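Local coordinates for transferrin binding protein B (Actinobacillus suis, PDB 3PQU), which probably serves as the surface lipoprotein half of a bacterial transferrin receptor, capturing porcine transferrin at the outer membrane for iron acquisition, at residues A[161-166]-A[331-337]; A[373-377]-A[456-460]; A[80-85]-A[154-158]; A[206-210]-A[224-229]. All coordinates share one frame; numbering follows the deposited sequence.

Contact 1. Residues A[161-166]-A[331-337]; sequences SKELPK and TTTERII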
loop_
_atom_site.group_PDB
_atom_site.type_symbol
_atom_site.label_atom_id
_atom_site.label_comp_id
_atom_site.label_asym_id
_atom_site.label_seq_id
_atom_site.Cartn_x
_atom_site.Cartn_y
_atom_site.Cartn_z
ATOM N N SER A 161 5.139 0.185 3.573
ATOM C CA SER A 161 6.090 0.105 4.680
ATOM C C SER A 161 5.463 -0.296 6.015
ATOM O O SER A 161 4.401 0.198 6.399
ATOM C CB SER A 161 6.838 1.427 4.787
ATOM O OG SER A 161 7.353 1.786 3.511
ATOM N N LYS A 162 6.123 -1.202 6.725
ATOM C CA LYS A 162 5.647 -1.601 8.042
ATOM C C LYS A 162 6.436 -0.961 9.188
ATOM O O LYS A 162 6.044 -1.066 10.353
ATOM C CB LYS A 162 5.652 -3.129 8.161
ATOM C CG LYS A 162 4.696 -3.825 7.185
ATOM C CD LYS A 162 4.392 -5.245 7.635
ATOM C CE LYS A 162 3.208 -5.836 6.868
ATOM N NZ LYS A 162 3.584 -6.318 5.529
ATOM N N GLU A 163 7.545 -0.312 8.845
ATOM C CA GLU A 163 8.375 0.396 9.807
ATOM C C GLU A 163 8.730 1.760 9.243
ATOM O O GLU A 163 8.972 1.878 8.047
ATOM C CB GLU A 163 9.663 -0.393 10.078
ATOM C CG GLU A 163 9.419 -1.802 10.558
ATOM C CD GLU A 163 10.489 -2.279 11.519
ATOM O OE1 GLU A 163 10.747 -3.500 11.562
ATOM O OE2 GLU A 163 11.067 -1.430 12.231
ATOM N N LEU A 164 8.765 2.784 10.094
ATOM C CA LEU A 164 9.079 4.137 9.628
ATOM C C LEU A 164 10.319 4.658 10.348
ATOM O O LEU A 164 10.557 4.312 11.495
ATOM C CB LEU A 164 7.886 5.098 9.828
ATOM C CG LEU A 164 6.544 4.783 9.135
ATOM C CD1 LEU A 164 5.450 5.810 9.493
ATOM C CD2 LEU A 164 6.708 4.712 7.623
ATOM N N PRO A 165 11.123 5.483 9.664
ATOM C CA PRO A 165 12.294 6.056 10.330
ATOM C C PRO A 165 11.881 6.991 11.459
ATOM O O PRO A 165 10.777 7.529 11.446
ATOM C CB PRO A 165 12.984 6.848 9.215
ATOM C CG PRO A 165 12.461 6.257 7.917
ATOM C CD PRO A 165 11.043 5.869 8.243
ATOM N N LYS A 166 12.764 7.152 12.437
ATOM C CA LYS A 166 12.585 8.118 13.514
ATOM C C LYS A 166 13.278 9.415 13.102
ATOM O O LYS A 166 14.267 9.384 12.369
ATOM C CB LYS A 166 13.238 7.589 14.795
ATOM C CG LYS A 166 12.736 6.233 15.244
ATOM C CD LYS A 166 11.401 6.359 15.940
ATOM C CE LYS A 166 11.522 7.178 17.214
ATOM N NZ LYS A 166 10.192 7.441 17.830
ATOM N N THR A 331 19.136 3.448 9.271
ATOM C CA THR A 331 18.320 4.391 10.012
ATOM C C THR A 331 17.571 3.600 11.072
ATOM O O THR A 331 17.126 2.476 10.827
ATOM C CB THR A 331 17.295 5.104 9.098
ATOM O OG1 THR A 331 16.505 6.015 9.874
ATOM C CG2 THR A 331 16.374 4.090 8.426
ATOM N N THR A 332 17.452 4.177 12.257
ATOM C CA THR A 332 16.634 3.595 13.304
ATOM C C THR A 332 15.163 3.731 12.914
ATOM O O THR A 332 14.698 4.819 12.582
ATOM C CB THR A 332 16.896 4.301 14.640
ATOM O OG1 THR A 332 18.275 4.147 14.980
ATOM C CG2 THR A 332 16.031 3.716 15.745
ATOM N N THR A 333 14.437 2.618 12.928
ATOM C CA THR A 333 13.027 2.648 12.583
ATOM C C THR A 333 12.171 2.177 13.742
ATOM O O THR A 333 12.645 1.527 14.668
ATOM C CB THR A 333 12.733 1.790 11.353
ATOM O OG1 THR A 333 13.112 0.435 11.611
ATOM C CG2 THR A 333 13.519 2.305 10.152
ATOM N N GLU A 334 10.898 2.525 13.684
ATOM C CA GLU A 334 9.941 2.048 14.659
ATOM C C GLU A 334 8.791 1.375 13.915
ATOM O O GLU A 334 8.215 1.944 12.975
ATOM C CB GLU A 334 9.443 3.205 15.520
ATOM C CG GLU A 334 8.336 2.822 16.474
ATOM C CD GLU A 334 8.072 3.888 17.513
ATOM O OE1 GLU A 334 9.031 4.561 17.949
ATOM O OE2 GLU A 334 6.900 4.053 17.903
ATOM N N ARG A 335 8.471 0.152 14.316
ATOM C CA ARG A 335 7.464 -0.631 13.613
ATOM C C ARG A 335 6.063 -0.061 13.837
ATOM O O ARG A 335 5.716 0.275 14.962
ATOM C CB ARG A 335 7.524 -2.087 14.062
ATOM C CG ARG A 335 6.726 -3.000 13.183
ATOM C CD ARG A 335 7.173 -4.449 13.325
ATOM N NE ARG A 335 6.513 -5.272 12.313
ATOM C CZ ARG A 335 7.033 -5.568 11.126
ATOM N NH1 ARG A 335 8.246 -5.131 10.798
ATOM N NH2 ARG A 335 6.345 -6.311 10.270
ATOM N N ILE A 336 5.275 0.066 12.766
ATOM C CA ILE A 336 3.902 0.560 12.878
ATOM C C ILE A 336 2.825 -0.490 12.622
ATOM O O ILE A 336 1.704 -0.371 13.113
ATOM C CB ILE A 336 3.617 1.749 11.943
ATOM C CG1 ILE A 336 3.982 1.417 10.490
ATOM C CG2 ILE A 336 4.340 2.988 12.421
ATOM C CD1 ILE A 336 3.398 2.432 9.487
ATOM N N ILE A 337 3.170 -1.515 11.853
ATOM C CA ILE A 337 2.188 -2.482 11.376
ATOM C C ILE A 337 2.699 -3.915 11.450
ATOM O O ILE A 337 3.863 -4.186 11.168
ATOM C CB ILE A 337 1.817 -2.194 9.894
ATOM C CG1 ILE A 337 1.149 -0.827 9.757
ATOM C CG2 ILE A 337 0.895 -3.270 9.351
ATOM C CD1 ILE A 337 0.922 -0.384 8.264
HETATM O O HOH W 1 11.907 -1.573 15.320
#
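Residues 163-165 and 333-335 pair as a short antiparallel beta ladder, their axes 4.4 Å apart at closest approach, in the stretch of TbpB where its N-lobe and C-lobe come together. Leu164 and Glu334 form the hydrogen-bonded pair: Glu334 N gives to Leu164 O at 2.8 Å, and Leu164 N returns the bond to Glu334 O. Glu163 with Arg335 and Pro165 with Thr333 are the non-hydrogen-bonded pairs beside it, and Lys166 N continues the ladder by binding Thr332 O. At the other end Lys162 O takes two donors, Ile336 N at 2.8 Å and Ile337 N at 3.3 Å.

On one face Glu163 splits its carboxylate between two neighbours. OE1 lies in the guanidinium plane of Arg335 and makes a salt bridge with NH1 at 3.1 Å, the two flat groups being almost perpendicular, 85° apart. Thr333 OG1 reaches OE2 from above the carboxylate plane at 2.8 Å. That hydroxyl is turned between its own backbone N and carbonyl carbon (chi1 60°), which swings it toward the glutamate. Lys162 runs alongside Arg335 in the same direction, laying CB over one guanidinium face, toward its rim; its NZ goes on to Leu352 O, while Arg335 NE is paired with Asp338.

The face of Leu164 and Glu334 is apolar at one end, where Leu164 CG meets Ile336 CD1 at 3.9 Å. At the other, Glu334 OE2 accepts from Thr428 N, and Lys166, bent at two successive torsions, folds back to bring NZ into a salt bridge with Glu334 OE1, 3.1 Å away and above the carboxylate plane.

Contact 2. Residues A[373-377]-A[456-460]; sequences VNFKN and EADNN
Phe375 and Asn459 lie flat against each other, ring and amide planes only 26° apart, with the two side chains sliding past one another in opposite directions. The methylene sits over the ring centre: Asn459 CB stands 3.6 Å from the ring centroid and 6° off the ring normal, a CH-pi contact centred over the face. Beyond it the amide drifts back across the ring toward the root of the phenylalanine, where ND2 comes 3.9 Å from Phe375 CB. With CG anti to its own backbone N (chi1 173°), Phe375 sends its ring out to the 456-460 loop, and its CE2 side meets main chain obliquely, 3.3 Å from Asp458 C.

Lys376 makes the polar half of the contact. Its chain is fully extended beyond CG and carries NZ to Ala457 O, a 2.9 Å hydrogen bond that lies in the carbonyl plane on a lone pair. On the way CD passes Ala457 CB at 4.0 Å. Glu456 OE1 is also 4.0 Å from Lys376 NZ, too long for a salt bridge, though its charge would probably favour the ammonium group here.

This is a surface contact between the C-lobe handle and the C-lobe barrel. Phe375 and Lys376, where the chain leads into strand 376-383, both rest on Cys393 of strand 386-393, which is disulfide-bonded to its neighbour Cys394; the loop they meet follows strand 452-455 and is tied to the barrel through Asp444 and Thr442.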
loop_
_atom_site.group_PDB
_atom_site.type_symbol
_atom_site.label_atom_id
_atom_site.label_comp_id
_atom_site.label_asym_id
_atom_site.label_seq_id
_atom_site.Cartn_x
_atom_site.Cartn_y
_atom_site.Cartn_z
ATOM N N VAL A 373 -21.145 -8.140 13.277
ATOM C CA VAL A 373 -22.031 -8.059 14.429
ATOM C C VAL A 373 -21.675 -9.092 15.496
ATOM O O VAL A 373 -21.986 -8.903 16.665
ATOM C CB VAL A 373 -23.519 -8.228 14.011
ATOM C CG1 VAL A 373 -23.910 -7.156 12.998
ATOM C CG2 VAL A 373 -23.770 -9.622 13.438
ATOM N N ASN A 374 -21.018 -10.175 15.090
ATOM C CA ASN A 374 -20.690 -11.269 16.003
ATOM C C ASN A 374 -19.320 -11.132 16.665
ATOM O O ASN A 374 -18.539 -10.238 16.329
ATOM C CB ASN A 374 -20.774 -12.606 15.267
ATOM C CG ASN A 374 -22.180 -12.930 14.816
ATOM O OD1 ASN A 374 -23.147 -12.653 15.525
ATOM N ND2 ASN A 374 -22.304 -13.524 13.634
ATOM N N PHE A 375 -19.038 -12.024 17.613
ATOM C CA PHE A 375 -17.734 -12.067 18.264
ATOM C C PHE A 375 -16.636 -12.302 17.238
ATOM O O PHE A 375 -15.640 -11.590 17.216
ATOM C CB PHE A 375 -17.683 -13.160 19.328
ATOM C CG PHE A 375 -16.317 -13.353 19.922
ATOM C CD1 PHE A 375 -15.802 -12.429 20.819
ATOM C CD2 PHE A 375 -15.543 -14.453 19.578
ATOM C CE1 PHE A 375 -14.546 -12.600 21.368
ATOM C CE2 PHE A 375 -14.285 -14.634 20.125
ATOM C CZ PHE A 375 -13.784 -13.706 21.023
ATOM N N LYS A 376 -16.816 -13.323 16.407
ATOM C CA LYS A 376 -15.989 -13.489 15.221
ATOM C C LYS A 376 -16.927 -13.641 14.030
ATOM O O LYS A 376 -18.033 -14.160 14.174
ATOM C CB LYS A 376 -15.013 -14.663 15.364
ATOM C CG LYS A 376 -15.595 -16.048 15.167
ATOM C CD LYS A 376 -14.505 -17.104 15.363
ATOM C CE LYS A 376 -14.958 -18.499 14.948
ATOM N NZ LYS A 376 -13.946 -19.527 15.322
ATOM N N ASN A 377 -16.499 -13.163 12.866
ATOM C CA ASN A 377 -17.387 -13.060 11.716
ATOM C C ASN A 377 -16.764 -13.635 10.458
ATOM O O ASN A 377 -15.579 -13.444 10.201
ATOM C CB ASN A 377 -17.766 -11.593 11.495
ATOM C CG ASN A 377 -18.417 -10.978 12.721
ATOM O OD1 ASN A 377 -19.632 -11.064 12.897
ATOM N ND2 ASN A 377 -17.606 -10.373 13.587
ATOM N N GLU A 456 -10.041 -23.224 17.604
ATOM C CA GLU A 456 -10.988 -22.315 16.973
ATOM C C GLU A 456 -11.367 -21.185 17.921
ATOM O O GLU A 456 -11.811 -21.422 19.042
ATOM C CB GLU A 456 -12.237 -23.073 16.512
ATOM C CG GLU A 456 -11.971 -24.112 15.430
ATOM C CD GLU A 456 -12.491 -23.691 14.069
ATOM O OE1 GLU A 456 -13.675 -23.302 13.979
ATOM O OE2 GLU A 456 -11.718 -23.754 13.088
ATOM N N ALA A 457 -11.184 -19.952 17.465
ATOM C CA ALA A 457 -11.436 -18.785 18.299
ATOM C C ALA A 457 -12.849 -18.787 18.868
ATOM O O ALA A 457 -13.808 -19.082 18.159
ATOM C CB ALA A 457 -11.192 -17.519 17.506
ATOM N N ASP A 458 -12.972 -18.462 20.152
ATOM C CA ASP A 458 -14.280 -18.331 20.790
ATOM C C ASP A 458 -14.214 -17.371 21.970
ATOM O O ASP A 458 -13.139 -16.891 22.326
ATOM C CB ASP A 458 -14.822 -19.696 21.232
ATOM C CG ASP A 458 -14.024 -20.308 22.373
ATOM O OD1 ASP A 458 -14.079 -21.546 22.540
ATOM O OD2 ASP A 458 -13.346 -19.560 23.107
ATOM N N ASN A 459 -15.365 -17.095 22.572
ATOM C CA ASN A 459 -15.438 -16.175 23.705
ATOM C C ASN A 459 -15.758 -16.853 25.038
ATOM O O ASN A 459 -16.116 -16.184 26.010
ATOM C CB ASN A 459 -16.453 -15.063 23.428
ATOM C CG ASN A 459 -17.791 -15.601 22.942
ATOM O OD1 ASN A 459 -17.955 -16.806 22.731
ATOM N ND2 ASN A 459 -18.756 -14.704 22.758
ATOM N N ASN A 460 -15.631 -18.176 25.082
ATOM C CA ASN A 460 -15.820 -18.915 26.328
ATOM C C ASN A 460 -14.608 -18.767 27.250
ATOM O O ASN A 460 -13.644 -19.529 27.154
ATOM C CB ASN A 460 -16.105 -20.393 26.043
ATOM C CG ASN A 460 -16.484 -21.173 27.295
ATOM O OD1 ASN A 460 -16.460 -20.644 28.406
ATOM N ND2 ASN A 460 -16.833 -22.438 27.115
#

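Contact 3. Residues A[80-85]-A[154-158]; sequences IWNENI and YYLGT
Leu156 is central to this contact, its two methyl groups facing residues 80-85. CD1 lies 4.1 Å from Ile80 CG1, and CD2 rests 3.7 Å from Asn82 O, so the leucine meets main chain as well as side chains. CG points anti to the backbone N (chi1 177°), which carries both methyls out from the strand toward the loop. Ile80 reaches back along the strand with CD1, 3.8 Å from Tyr155 O, and brushes the Tyr154 ring more loosely. Farther on, Ile85 and Thr158 cross at about a right angle, with Ile85 CG2 against Thr158 CB at 3.9 Å.

The polar link is indirect. A water donates to Asn82 O at 2.7 Å and to Gly157 O at 2.9 Å, joining a loop carbonyl to one at the end of strand 150-157.

The loop contains an Asx turn: Asn82 OD1 accepts from Asn84 N at 2.6 Å. Both asparagines are held in turn by Glu87, which receives Asn82 ND2 on one carboxylate oxygen and Asn84 ND2 on the other. Glycerol, probably from the crystallisation liquor, is hydrogen-bonded to Trp81 N and to Glu83 OE1.

Ile80 ends strand 78-80, an outer strand of a five-stranded antiparallel sheet, and strand 43-47 lies between it and strand 150-157. The chain leaving that outer strand curls back over the sheet, past strand 43-47, to pack on the end of the central strand, within the N-lobe handle domain.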
loop_
_atom_site.group_PDB
_atom_site.type_symbol
_atom_site.label_atom_id
_atom_site.label_comp_id
_atom_site.label_asym_id
_atom_site.label_seq_id
_atom_site.Cartn_x
_atom_site.Cartn_y
_atom_site.Cartn_z
ATOM N N ILE A 80 -4.468 0.508 -9.316
ATOM C CA ILE A 80 -3.795 -0.650 -9.882
ATOM C C ILE A 80 -3.080 -1.395 -8.775
ATOM O O ILE A 80 -2.839 -0.842 -7.702
ATOM C CB ILE A 80 -2.832 -0.266 -11.009
ATOM C CG1 ILE A 80 -1.821 0.778 -10.545
ATOM C CG2 ILE A 80 -3.619 0.262 -12.226
ATOM C CD1 ILE A 80 -0.821 1.147 -11.650
ATOM N N TRP A 81 -2.749 -2.653 -9.014
ATOM C CA TRP A 81 -2.358 -3.518 -7.905
ATOM C C TRP A 81 -1.406 -4.634 -8.282
ATOM O O TRP A 81 -1.238 -5.588 -7.513
ATOM C CB TRP A 81 -3.599 -4.097 -7.203
ATOM C CG TRP A 81 -4.435 -4.978 -8.075
ATOM C CD1 TRP A 81 -4.165 -6.270 -8.437
ATOM C CD2 TRP A 81 -5.685 -4.641 -8.694
ATOM N NE1 TRP A 81 -5.166 -6.752 -9.246
ATOM C CE2 TRP A 81 -6.112 -5.774 -9.417
ATOM C CE3 TRP A 81 -6.483 -3.493 -8.705
ATOM C CZ2 TRP A 81 -7.302 -5.791 -10.145
ATOM C CZ3 TRP A 81 -7.665 -3.513 -9.433
ATOM C CH2 TRP A 81 -8.063 -4.656 -10.139
ATOM N N ASN A 82 -0.758 -4.517 -9.438
ATOM C CA ASN A 82 0.194 -5.557 -9.861
ATOM C C ASN A 82 1.342 -5.724 -8.874
ATOM O O ASN A 82 1.973 -4.743 -8.470
ATOM C CB ASN A 82 0.738 -5.301 -11.279
ATOM C CG ASN A 82 1.501 -6.518 -11.849
ATOM O OD1 ASN A 82 2.172 -7.244 -11.122
ATOM N ND2 ASN A 82 1.391 -6.730 -13.153
ATOM N N GLU A 83 1.610 -6.973 -8.495
ATOM C CA GLU A 83 2.632 -7.286 -7.498
ATOM C C GLU A 83 4.031 -7.242 -8.090
ATOM O O GLU A 83 5.016 -7.093 -7.373
ATOM C CB GLU A 83 2.396 -8.677 -6.895
ATOM C CG GLU A 83 0.937 -9.093 -6.800
ATOM C CD GLU A 83 0.427 -9.726 -8.083
ATOM O OE1 GLU A 83 -0.637 -9.291 -8.575
ATOM O OE2 GLU A 83 1.090 -10.653 -8.598
ATOM N N ASN A 84 4.117 -7.390 -9.404
ATOM C CA ASN A 84 5.404 -7.424 -10.077
ATOM C C ASN A 84 5.699 -6.085 -10.741
ATOM O O ASN A 84 5.171 -5.797 -11.819
ATOM C CB ASN A 84 5.419 -8.544 -11.119
ATOM C CG ASN A 84 6.734 -8.625 -11.859
ATOM O OD1 ASN A 84 7.700 -7.951 -11.498
ATOM N ND2 ASN A 84 6.781 -9.446 -12.900
ATOM N N ILE A 85 6.538 -5.269 -10.104
ATOM C CA ILE A 85 6.774 -3.915 -10.602
ATOM C C ILE A 85 7.664 -3.910 -11.832
ATOM O O ILE A 85 7.830 -2.881 -12.473
ATOM C CB ILE A 85 7.365 -2.975 -9.536
ATOM C CG1 ILE A 85 8.772 -3.418 -9.142
ATOM C CG2 ILE A 85 6.440 -2.878 -8.332
ATOM C CD1 ILE A 85 9.488 -2.418 -8.266
ATOM N N TYR A 154 1.207 7.162 -14.281
ATOM C CA TYR A 154 0.930 6.246 -13.182
ATOM C C TYR A 154 1.986 6.306 -12.089
ATOM O O TYR A 154 3.070 6.859 -12.282
ATOM C CB TYR A 154 0.845 4.804 -13.708
ATOM C CG TYR A 154 2.227 4.184 -13.916
ATOM C CD1 TYR A 154 2.767 3.285 -12.983
ATOM C CD2 TYR A 154 3.009 4.537 -15.000
ATOM C CE1 TYR A 154 4.039 2.733 -13.163
ATOM C CE2 TYR A 154 4.287 3.993 -15.189
ATOM C CZ TYR A 154 4.790 3.102 -14.259
ATOM O OH TYR A 154 6.039 2.566 -14.440
ATOM N N TYR A 155 1.662 5.700 -10.953
ATOM C CA TYR A 155 2.683 5.241 -10.027
ATOM C C TYR A 155 2.273 3.872 -9.510
ATOM O O TYR A 155 1.088 3.541 -9.453
ATOM C CB TYR A 155 2.919 6.247 -8.854
ATOM C CG TYR A 155 1.901 6.172 -7.717
ATOM C CD1 TYR A 155 2.072 5.279 -6.659
ATOM C CD2 TYR A 155 0.781 7.004 -7.696
ATOM C CE1 TYR A 155 1.139 5.213 -5.610
ATOM C CE2 TYR A 155 -0.155 6.939 -6.663
ATOM C CZ TYR A 155 0.032 6.036 -5.619
ATOM O OH TYR A 155 -0.881 5.970 -4.576
ATOM N N LEU A 156 3.255 3.074 -9.123
ATOM C CA LEU A 156 2.968 1.772 -8.541
ATOM C C LEU A 156 4.064 1.407 -7.556
ATOM O O LEU A 156 5.244 1.488 -7.880
ATOM C CB LEU A 156 2.908 0.709 -9.641
ATOM C CG LEU A 156 2.678 -0.723 -9.186
ATOM C CD1 LEU A 156 1.322 -0.834 -8.485
ATOM C CD2 LEU A 156 2.747 -1.661 -10.378
ATOM N N GLY A 157 3.677 0.998 -6.357
ATOM C CA GLY A 157 4.650 0.645 -5.351
ATOM C C GLY A 157 4.439 -0.763 -4.854
ATOM O O GLY A 157 3.374 -1.355 -5.051
ATOM N N THR A 158 5.467 -1.306 -4.211
ATOM C CA THR A 158 5.376 -2.630 -3.634
ATOM C C THR A 158 5.880 -2.582 -2.201
ATOM O O THR A 158 6.648 -1.693 -1.834
ATOM C CB THR A 158 6.172 -3.665 -4.471
ATOM O OG1 THR A 158 5.964 -4.986 -3.943
ATOM C CG2 THR A 158 7.651 -3.344 -4.433
HETATM O O HOH W 2 2.955 -4.029 -6.087
#

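Contact 4. Residues A[206-210]-A[224-229]; sequences SDNVN and VKGVAH
Asp207 and His229 meet through a nearly linear hydrogen bond, His229 NE2 to Asp207 OD2 at 2.7 Å with an angle of 174° at the hydrogen. The oxygen lies in the imidazole plane and is approached on its anti side, ring and carboxylate being only 18° from coplanar. Asp207 OD1 is engaged as well, in a salt bridge with Arg248, so both oxygens of this buried acid have partners. The carboxylate, in turn, would be expected to favour the N-H at NE2. Phe178 and Trp176 pack edge-to-face with the imidazole and probably help to fix its rotation.

Asn210 serves the other end. Its carbonyl O accepts from Ala228 N at 2.8 Å, in the carbonyl plane. Its side chain, with CG anti to the backbone N (chi1 171°), turns ND2 toward Gly226 O, 3.0 Å away and within the amide plane. The same ND2 also donates to His213 O, while Gly226 O receives a second donor from Gln258; Ala228 O is taken up by Asn249 ND2.

Between these polar ends sits Val209, a small apolar filler: CG2 lies 3.8 Å from Ala228 CA, and CG1 approaches His229 NE2 obliquely.

Asn208 centres an inverse gamma turn between Asp207 and Val209, both of which touch His229. Together the bonds clasp two loop segments of the N-lobe barrel, the second just where the chain enters barrel strand 229-236, a His-carboxylate pair closing one end.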
loop_
_atom_site.group_PDB
_atom_site.type_symbol
_atom_site.label_atom_id
_atom_site.label_comp_id
_atom_site.label_asym_id
_atom_site.label_seq_id
_atom_site.Cartn_x
_atom_site.Cartn_y
_atom_site.Cartn_z
ATOM N N SER A 206 5.725 15.792 -23.205
ATOM C CA SER A 206 5.864 16.795 -24.269
ATOM C C SER A 206 6.448 18.130 -23.802
ATOM O O SER A 206 6.742 19.008 -24.615
ATOM C CB SER A 206 4.515 17.044 -24.940
ATOM O OG SER A 206 3.616 17.630 -24.013
ATOM N N ASP A 207 6.581 18.284 -22.490
ATOM C CA ASP A 207 7.172 19.479 -21.879
ATOM C C ASP A 207 8.603 19.656 -22.420
ATOM O O ASP A 207 9.348 18.671 -22.553
ATOM C CB ASP A 207 7.165 19.296 -20.344
ATOM C CG ASP A 207 7.131 20.616 -19.573
ATOM O OD1 ASP A 207 7.069 21.719 -20.176
ATOM O OD2 ASP A 207 7.156 20.542 -18.326
ATOM N N ASN A 208 8.976 20.891 -22.765
ATOM C CA ASN A 208 10.307 21.183 -23.285
ATOM C C ASN A 208 11.334 21.352 -22.158
ATOM O O ASN A 208 11.715 22.460 -21.819
ATOM C CB ASN A 208 10.260 22.433 -24.171
ATOM C CG ASN A 208 9.436 22.224 -25.440
ATOM O OD1 ASN A 208 9.211 21.088 -25.878
ATOM N ND2 ASN A 208 8.984 23.323 -26.033
ATOM N N VAL A 209 11.760 20.247 -21.569
ATOM C CA VAL A 209 12.669 20.300 -20.434
ATOM C C VAL A 209 13.979 19.603 -20.788
ATOM O O VAL A 209 14.079 18.976 -21.838
ATOM C CB VAL A 209 12.039 19.621 -19.228
ATOM C CG1 VAL A 209 10.803 20.403 -18.795
ATOM C CG2 VAL A 209 11.677 18.185 -19.585
ATOM N N ASN A 210 14.985 19.730 -19.927
ATOM C CA ASN A 210 16.260 19.021 -20.111
ATOM C C ASN A 210 16.122 17.514 -19.867
ATOM O O ASN A 210 15.819 17.080 -18.747
ATOM C CB ASN A 210 17.329 19.598 -19.166
ATOM C CG ASN A 210 18.613 18.762 -19.142
ATOM O OD1 ASN A 210 19.092 18.302 -20.180
ATOM N ND2 ASN A 210 19.174 18.569 -17.949
ATOM N N VAL A 224 24.401 22.743 -15.679
ATOM C CA VAL A 224 23.144 22.015 -15.579
ATOM C C VAL A 224 22.748 21.899 -14.111
ATOM O O VAL A 224 23.489 21.332 -13.303
ATOM C CB VAL A 224 23.264 20.614 -16.195
ATOM C CG1 VAL A 224 21.992 19.800 -15.925
ATOM C CG2 VAL A 224 23.525 20.720 -17.691
ATOM N N LYS A 225 21.593 22.452 -13.761
ATOM C CA LYS A 225 21.128 22.436 -12.375
ATOM C C LYS A 225 20.178 21.285 -12.084
ATOM O O LYS A 225 20.056 20.862 -10.938
ATOM C CB LYS A 225 20.433 23.753 -12.010
ATOM C CG LYS A 225 21.210 25.021 -12.387
ATOM C CD LYS A 225 22.260 25.380 -11.354
ATOM C CE LYS A 225 23.072 26.606 -11.780
ATOM N NZ LYS A 225 22.284 27.874 -11.774
ATOM N N GLY A 226 19.485 20.797 -13.108
ATOM C CA GLY A 226 18.473 19.770 -12.890
ATOM C C GLY A 226 18.028 19.040 -14.147
ATOM O O GLY A 226 18.227 19.518 -15.276
ATOM N N VAL A 227 17.422 17.872 -13.947
ATOM C CA VAL A 227 16.896 17.062 -15.045
ATOM C C VAL A 227 15.351 17.000 -15.032
ATOM O O VAL A 227 14.730 16.781 -13.979
ATOM C CB VAL A 227 17.469 15.620 -15.000
ATOM C CG1 VAL A 227 16.815 14.756 -16.085
ATOM C CG2 VAL A 227 18.991 15.630 -15.187
ATOM N N ALA A 228 14.743 17.205 -16.199
ATOM C CA ALA A 228 13.300 17.043 -16.379
ATOM C C ALA A 228 12.478 17.594 -15.217
ATOM O O ALA A 228 12.589 18.760 -14.870
ATOM C CB ALA A 228 12.936 15.561 -16.630
ATOM N N HIS A 229 11.638 16.739 -14.638
ATOM C CA HIS A 229 10.756 17.149 -13.555
ATOM C C HIS A 229 11.194 16.489 -12.250
ATOM O O HIS A 229 11.011 15.277 -12.038
ATOM C CB HIS A 229 9.298 16.807 -13.883
ATOM C CG HIS A 229 8.858 17.317 -15.220
ATOM N ND1 HIS A 229 8.914 16.552 -16.368
ATOM C CD2 HIS A 229 8.381 18.529 -15.595
ATOM C CE1 HIS A 229 8.492 17.273 -17.396
ATOM N NE2 HIS A 229 8.168 18.477 -16.954
#

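In the fold
The four contacts are strung along an elongated two-lobed chain. Contact 3, inside the N-lobe handle, closes just before contact 1 opens: strand 163-165 is the next strand after 150-157, and the centres of the two contacts are 22 Å apart. Contact 1 in turn closes a long excursion that contains contact 4, which lies in the N-lobe barrel loops with its centre 34 Å away. Contacts 1 and 2 reach the same seven-stranded sheet, yet their nearest atoms are about 19 Å apart. Contacts 2 and 4 lie on opposite sides of the chain's centre, 58 Å between their centres. Glycerol is bound at the 80-85 loop of contact 3.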